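Glycosyl hydrolase 25 (Streptococcus pneumoniae, PDB 4FF5) probably hydrolyses glycosidic bonds of cell-wall peptidoglycan as a family 25 glycosyl hydrolase, and acts as a virulence factor that takes part in host-cell invasion. Local coordinates at residues S211-G214 / F215-S219; L252-K255 / E256-F259. All blocks are in the same frame, centred on the assembly; numbering follows the deposited sequence.

Contact 1 (S211-G214 / F215-S219); sequences SDSG and FLESS
The chain folds back between Ser211 and Glu217, whose CA atoms stand 7.7 Å apart, turning through Asp212 and Gly214, both with positive phi. Glu217 reaches across the mouth of this bend with its carboxylate. Glu217 OE1 accepts from the backbone N of Ser211 in a very short, nearly straight bond of 2.5 Å. The same Glu217 OE1 takes Ser211 OG at 2.7 Å on its syn side, 27° out of the carboxylate plane, while Glu217 OE2 receives Ser213 OG at 2.9 Å on its anti side. CG of Glu217 lies between its own N and carbonyl carbon (chi1 72°), and the chain, extended beyond CG, carries the carboxylate across the bend to Ser211 and Ser213. All this belongs to the surface loop joining strands 203-207 and 228-232 of the TIM barrel. Serine suits position 213 because its short hydroxyl also accepts from Phe215 N at 3.2 Å, an ST turn around Gly214. A water bridges Ser213 N and Phe215 O inside the bend. The Phe215 ring has Gly214 O over one face. Asp212 turns from the bend toward Ser233 and Thr232, bonding to both hydroxyls and so tying the loop to the end of strand 228-232.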
loop_
_atom_site.group_PDB
_atom_site.type_symbol
_atom_site.label_atom_id
_atom_site.label_comp_id
_atom_site.label_asym_id
_atom_site.label_seq_id
_atom_site.Cartn_x
_atom_site.Cartn_y
_atom_site.Cartn_z
ATOM N N SER A 211 3.553 -13.414 -15.668
ATOM C CA SER A 211 2.466 -14.399 -15.743
ATOM C C SER A 211 1.672 -14.536 -14.435
ATOM O O SER A 211 0.627 -15.215 -14.405
ATOM C CB SER A 211 3.031 -15.778 -16.109
ATOM O OG SER A 211 3.712 -16.343 -14.996
ATOM N N ASP A 212 2.175 -13.912 -13.363
ATOM C CA ASP A 212 1.556 -13.966 -12.031
ATOM C C ASP A 212 1.651 -15.371 -11.401
ATOM O O ASP A 212 0.644 -15.973 -11.014
ATOM C CB ASP A 212 0.105 -13.487 -12.076
ATOM C CG ASP A 212 -0.329 -12.841 -10.778
ATOM O OD1 ASP A 212 0.501 -12.724 -9.858
ATOM O OD2 ASP A 212 -1.503 -12.451 -10.671
ATOM N N SER A 213 2.886 -15.860 -11.306
ATOM C CA SER A 213 3.212 -17.220 -10.871
ATOM C C SER A 213 3.385 -17.348 -9.362
ATOM O O SER A 213 3.470 -18.460 -8.838
ATOM C CB SER A 213 4.529 -17.617 -11.517
ATOM O OG SER A 213 5.565 -16.803 -10.976
ATOM N N GLY A 214 3.462 -16.215 -8.671
ATOM C CA GLY A 214 3.813 -16.181 -7.253
ATOM C C GLY A 214 5.248 -15.808 -6.979
ATOM O O GLY A 214 5.664 -15.684 -5.808
ATOM N N PHE A 215 6.018 -15.642 -8.056
ATOM C CA PHE A 215 7.462 -15.405 -7.969
ATOM C C PHE A 215 7.842 -14.207 -8.807
ATOM O O PHE A 215 7.108 -13.846 -9.746
ATOM C CB PHE A 215 8.225 -16.662 -8.413
ATOM C CG PHE A 215 7.899 -17.861 -7.575
ATOM C CD1 PHE A 215 8.530 -18.051 -6.350
ATOM C CD2 PHE A 215 6.901 -18.751 -7.968
ATOM C CE1 PHE A 215 8.200 -19.133 -5.551
ATOM C CE2 PHE A 215 6.563 -19.833 -7.162
ATOM C CZ PHE A 215 7.210 -20.016 -5.954
ATOM N N LEU A 216 8.961 -13.570 -8.452
ATOM C CA LEU A 216 9.468 -12.414 -9.206
ATOM C C LEU A 216 9.809 -12.832 -10.635
ATOM O O LEU A 216 10.669 -13.686 -10.838
ATOM C CB LEU A 216 10.704 -11.829 -8.504
ATOM C CG LEU A 216 11.429 -10.555 -9.013
ATOM C CD1 LEU A 216 10.632 -9.748 -10.028
ATOM C CD2 LEU A 216 11.845 -9.658 -7.850
ATOM N N GLU A 217 9.136 -12.268 -11.631
ATOM C CA GLU A 217 9.460 -12.685 -12.999
ATOM C C GLU A 217 9.601 -11.606 -14.066
ATOM O O GLU A 217 10.077 -11.888 -15.171
ATOM C CB GLU A 217 8.554 -13.826 -13.457
ATOM C CG GLU A 217 7.129 -13.448 -13.749
ATOM C CD GLU A 217 6.338 -14.637 -14.241
ATOM O OE1 GLU A 217 5.738 -14.534 -15.333
ATOM O OE2 GLU A 217 6.341 -15.679 -13.544
ATOM N N SER A 218 9.177 -10.394 -13.749
ATOM C CA SER A 218 9.374 -9.242 -14.627
ATOM C C SER A 218 9.248 -7.998 -13.774
ATOM O O SER A 218 8.375 -7.925 -12.904
ATOM C CB SER A 218 8.371 -9.213 -15.797
ATOM O OG SER A 218 7.220 -8.444 -15.487
ATOM N N SER A 219 10.128 -7.028 -14.010
ATOM C CA SER A 219 10.120 -5.774 -13.265
ATOM C C SER A 219 9.423 -4.676 -14.059
ATOM O O SER A 219 9.250 -4.802 -15.282
ATOM C CB SER A 219 11.550 -5.357 -12.902
ATOM O OG SER A 219 12.197 -6.388 -12.182
HETATM O O HOH W 1 4.598 -13.537 -10.731
#

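Contact 2 (L252-K255 / E256-F259); sequences LKNK and EETF
Asn254 OD1 receives the backbone N of Glu257 at 2.7 Å, in the carbonyl plane and with an N-H...O angle of 167°. With CG anti to its own N (chi1 174°), Asn254 swings the amide oxygen over the first turn of the helix. The Glu257 side chain crosses the amide at about a right angle, its CB 3.3 Å from Asn254 OD1. The backbone O of Asn254 takes two donors from Thr258: N at 3.0 Å, nearly in line with the carbonyl bond, and OG1 at 2.9 Å, from above the carbonyl plane. One residue further along, Phe259 N bonds to Lys255 O at 2.9 Å. This is an N-cap: Asn254 opens helix 255-263, the last helix of the TIM-barrel chain, and asparagine suits the place because its short side chain can serve an amide that has no earlier carbonyl in the helix to bond. Thr258 presents its hydroxyl beside its own N (chi1 -56°), so both groups meet the same oxygen, and CB of Lys253 packs against Thr258 OG1 at 3.2 Å. Farther out, the long lysines carry charge to other loops. Lys253 bends away to a salt bridge with Asp225, whereas the extended Lys255 pairs with Asp51 and also bonds to Leu50 O. Buried Phe259 leads inward from the helix, its ring stacked with Phe263 and touching Leu50 and Ser76.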
loop_
_atom_site.group_PDB
_atom_site.type_symbol
_atom_site.label_atom_id
_atom_site.label_comp_id
_atom_site.label_asym_id
_atom_site.label_seq_id
_atom_site.Cartn_x
_atom_site.Cartn_y
_atom_site.Cartn_z
ATOM N N LEU A 252 17.144 -1.601 -7.775
ATOM C CA LEU A 252 17.818 -0.403 -8.282
ATOM C C LEU A 252 18.086 0.631 -7.194
ATOM O O LEU A 252 18.715 1.660 -7.451
ATOM C CB LEU A 252 17.012 0.227 -9.417
ATOM C CG LEU A 252 16.899 -0.666 -10.655
ATOM C CD1 LEU A 252 15.671 -0.296 -11.470
ATOM C CD2 LEU A 252 18.171 -0.583 -11.502
ATOM N N LYS A 253 17.593 0.366 -5.988
ATOM C CA LYS A 253 17.757 1.284 -4.858
ATOM C C LYS A 253 18.666 0.624 -3.827
ATOM O O LYS A 253 18.876 -0.587 -3.885
ATOM C CB LYS A 253 16.380 1.607 -4.231
ATOM C CG LYS A 253 15.432 2.399 -5.135
ATOM C CD LYS A 253 15.867 3.852 -5.216
ATOM C CE LYS A 253 15.015 4.639 -6.184
ATOM N NZ LYS A 253 15.283 6.090 -5.998
ATOM N N ASN A 254 19.217 1.398 -2.895
ATOM C CA ASN A 254 19.853 0.794 -1.719
ATOM C C ASN A 254 18.752 0.209 -0.834
ATOM O O ASN A 254 17.881 0.940 -0.362
ATOM C CB ASN A 254 20.660 1.813 -0.925
ATOM C CG ASN A 254 21.208 1.235 0.374
ATOM O OD1 ASN A 254 20.512 1.154 1.384
ATOM N ND2 ASN A 254 22.474 0.834 0.351
ATOM N N LYS A 255 18.800 -1.093 -0.591
ATOM C CA LYS A 255 17.678 -1.768 0.048
ATOM C C LYS A 255 17.384 -1.280 1.474
ATOM O O LYS A 255 16.227 -0.938 1.806
ATOM C CB LYS A 255 17.848 -3.286 0.015
ATOM C CG LYS A 255 16.599 -4.000 0.493
ATOM C CD LYS A 255 16.659 -5.480 0.203
ATOM C CE LYS A 255 15.285 -6.085 0.420
ATOM N NZ LYS A 255 15.338 -7.561 0.423
ATOM N N GLU A 256 18.416 -1.249 2.310
ATOM C CA GLU A 256 18.260 -0.789 3.681
ATOM C C GLU A 256 17.761 0.664 3.782
ATOM O O GLU A 256 16.855 0.944 4.566
ATOM C CB GLU A 256 19.566 -0.963 4.454
ATOM C CG GLU A 256 19.381 -0.893 5.961
ATOM C CD GLU A 256 20.701 -0.940 6.695
ATOM O OE1 GLU A 256 20.845 -0.223 7.705
ATOM O OE2 GLU A 256 21.591 -1.692 6.252
ATOM N N GLU A 257 18.332 1.577 2.995
ATOM C CA GLU A 257 17.897 2.995 3.013
ATOM C C GLU A 257 16.457 3.189 2.563
ATOM O O GLU A 257 15.726 4.003 3.128
ATOM C CB GLU A 257 18.804 3.881 2.153
ATOM C CG GLU A 257 20.099 4.298 2.843
ATOM C CD GLU A 257 21.039 5.041 1.907
ATOM O OE1 GLU A 257 20.614 5.375 0.767
ATOM O OE2 GLU A 257 22.196 5.298 2.314
ATOM N N THR A 258 16.069 2.451 1.527
ATOM C CA THR A 258 14.723 2.541 0.967
ATOM C C THR A 258 13.680 1.913 1.886
ATOM O O THR A 258 12.576 2.434 2.029
ATOM C CB THR A 258 14.669 1.946 -0.455
ATOM O OG1 THR A 258 15.648 2.610 -1.274
ATOM C CG2 THR A 258 13.289 2.170 -1.094
ATOM N N PHE A 259 14.028 0.800 2.513
ATOM C CA PHE A 259 13.155 0.231 3.522
ATOM C C PHE A 259 12.930 1.223 4.673
ATOM O O PHE A 259 11.807 1.392 5.142
ATOM C CB PHE A 259 13.709 -1.102 4.065
ATOM C CG PHE A 259 12.756 -1.795 4.981
ATOM C CD1 PHE A 259 11.817 -2.688 4.479
ATOM C CD2 PHE A 259 12.751 -1.508 6.336
ATOM C CE1 PHE A 259 10.897 -3.293 5.325
ATOM C CE2 PHE A 259 11.852 -2.116 7.190
ATOM C CZ PHE A 259 10.918 -3.005 6.681
#

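Following the chain from the N terminus, strand 203-207 leads into contact 1, which closes a bend within the loop before strand 228-232. The chain then runs through that strand and strand 244-249, its antiparallel neighbour, before contact 2 starts the C-terminal helix 255-263. The two contacts are in series, neither nested nor crossed, with centres 21 Å apart and nearest atoms about 7 Å apart without touching. Contact 1 is joined to strand 228-232 through Leu216, which touches His229 and Tyr231. Contact 2 joins the last helix to strand 244-249, where Lys255 and Thr258 touch Ile249, and to Asp225 and Asp227 at the far end of the loop holding contact 1, so both meet different parts of one loop.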